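Local atomic coordinates of domain of unknown function (Pectobacterium atrosepticum SCRI1043, PDB entry 3CJL), a protein that is of unknown function, belongs to the DUF3861 family and forms a two-chain assembly in the crystal. Residues 28-31 with 32-36. Residues are numbered along the deposited sequence; the frame is centred on the assembly and turned at random.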
loop_
_atom_site.group_PDB
_atom_site.type_symbol
_atom_site.label_atom_id
_atom_site.label_comp_id
_atom_site.label_asym_id
_atom_site.label_seq_id
_atom_site.Cartn_x
_atom_site.Cartn_y
_atom_site.Cartn_z
ATOM N N ASP A 28 9.471 -3.616 -9.411
ATOM C CA ASP A 28 8.859 -4.806 -9.963
ATOM C C ASP A 28 7.854 -4.343 -11.009
ATOM O O ASP A 28 7.401 -3.199 -10.974
ATOM C CB ASP A 28 8.135 -5.576 -8.871
ATOM C CG ASP A 28 9.085 -6.263 -7.905
ATOM O OD1 ASP A 28 9.804 -7.183 -8.348
ATOM O OD2 ASP A 28 9.091 -5.894 -6.704
ATOM N N ASP A 29 7.541 -5.227 -11.949
ATOM C CA ASP A 29 6.498 -5.007 -12.929
ATOM C C ASP A 29 5.208 -5.355 -12.199
ATOM O O ASP A 29 4.883 -6.524 -12.064
ATOM C CB ASP A 29 6.729 -5.917 -14.148
ATOM C CG ASP A 29 5.684 -5.744 -15.221
ATOM O OD1 ASP A 29 4.574 -5.268 -14.921
ATOM O OD2 ASP A 29 5.963 -6.116 -16.382
ATOM N N LEU A 30 4.487 -4.332 -11.730
ATOM C CA LEU A 30 3.284 -4.514 -10.912
ATOM C C LEU A 30 2.180 -5.306 -11.618
ATOM O O LEU A 30 1.609 -6.226 -11.039
ATOM C CB LEU A 30 2.745 -3.155 -10.444
ATOM C CG LEU A 30 1.461 -3.115 -9.611
ATOM C CD1 LEU A 30 1.594 -3.932 -8.322
ATOM C CD2 LEU A 30 1.115 -1.650 -9.299
ATOM N N PHE A 31 1.901 -4.957 -12.866
ATOM C CA PHE A 31 0.887 -5.658 -13.651
ATOM C C PHE A 31 1.262 -7.119 -13.898
ATOM O O PHE A 31 0.386 -7.969 -13.874
ATOM C CB PHE A 31 0.582 -4.912 -14.952
ATOM C CG PHE A 31 -0.194 -3.635 -14.742
ATOM C CD1 PHE A 31 0.438 -2.473 -14.337
ATOM C CD2 PHE A 31 -1.564 -3.602 -14.935
ATOM C CE1 PHE A 31 -0.286 -1.295 -14.117
ATOM C CE2 PHE A 31 -2.276 -2.430 -14.735
ATOM C CZ PHE A 31 -1.624 -1.276 -14.325
ATOM N N LYS A 32 2.548 -7.420 -14.091
ATOM C CA LYS A 32 2.993 -8.824 -14.236
ATOM C C LYS A 32 2.866 -9.583 -12.897
ATOM O O LYS A 32 2.442 -10.735 -12.876
ATOM C CB LYS A 32 4.419 -8.898 -14.785
ATOM C CG LYS A 32 4.788 -10.240 -15.384
ATOM C CD LYS A 32 6.205 -10.223 -15.970
ATOM C CE LYS A 32 6.356 -11.185 -17.156
ATOM N NZ LYS A 32 6.084 -12.619 -16.828
ATOM N N LEU A 33 3.200 -8.914 -11.794
ATOM C CA LEU A 33 3.055 -9.474 -10.440
ATOM C C LEU A 33 1.572 -9.785 -10.118
ATOM O O LEU A 33 1.257 -10.844 -9.544
ATOM C CB LEU A 33 3.665 -8.515 -9.401
ATOM C CG LEU A 33 4.181 -9.054 -8.064
ATOM C CD1 LEU A 33 5.389 -9.961 -8.270
ATOM C CD2 LEU A 33 4.563 -7.902 -7.107
ATOM N N LEU A 34 0.669 -8.886 -10.516
ATOM C CA LEU A 34 -0.776 -9.097 -10.327
ATOM C C LEU A 34 -1.327 -10.308 -11.111
ATOM O O LEU A 34 -2.147 -11.054 -10.580
ATOM C CB LEU A 34 -1.579 -7.820 -10.642
ATOM C CG LEU A 34 -1.420 -6.669 -9.638
ATOM C CD1 LEU A 34 -2.025 -5.392 -10.173
ATOM C CD2 LEU A 34 -2.015 -7.011 -8.274
ATOM N N GLU A 35 -0.878 -10.506 -12.351
ATOM C CA GLU A 35 -1.234 -11.705 -13.125
ATOM C C GLU A 35 -0.723 -12.978 -12.435
ATOM O O GLU A 35 -1.444 -13.968 -12.331
ATOM C CB GLU A 35 -0.627 -11.672 -14.537
ATOM C CG GLU A 35 -1.136 -10.591 -15.485
ATOM C CD GLU A 35 -0.470 -10.695 -16.862
ATOM O OE1 GLU A 35 -0.810 -11.646 -17.608
ATOM O OE2 GLU A 35 0.390 -9.840 -17.197
ATOM N N LYS A 36 0.529 -12.928 -11.989
ATOM C CA LYS A 36 1.217 -14.043 -11.319
ATOM C C LYS A 36 0.527 -14.522 -10.031
ATOM O O LYS A 36 0.273 -15.716 -9.881
ATOM C CB LYS A 36 2.672 -13.624 -11.055
ATOM C CG LYS A 36 3.543 -14.570 -10.264
ATOM C CD LYS A 36 5.001 -14.074 -10.284
ATOM C CE LYS A 36 5.780 -14.491 -9.034
ATOM N NZ LYS A 36 5.262 -13.792 -7.802
#
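D29 and L33 open the first turn of helix 30-37, where L33 N donates to D29 O at 2.9 Å, and the i to i+4 ladder continues with L34 N to L30 O and E35 N to F31 O. D29 is the N-cap: its CG stands anti to the backbone N (chi1 -180°), which sets the carboxylate beside its own carbonyl carbon, where OD1 accepts from K32 N at 3.1 Å. The N-H points nearly straight at OD1 but arrives from above the carboxylate plane, 67° out of it. K32 crosses the D29 side chain at about a right angle, its CB 3.4 Å from D29 CG, while its amine lies well away from the carboxylate. This capped turn begins just after strand 19-26 and starts the short helix that packs on helix 45-64, with L33 and L34 against M52 and L30 and L33 against K56. One helical turn along, L30 CG meets L34 CD1 at 4.2 Å. L34 CG also sits 3.4 Å from L30 O, and E35 CG lies equally close to F31 O. The second subunit also packs here, its V10 on L30, its L20 on L34 and its R18 on F31.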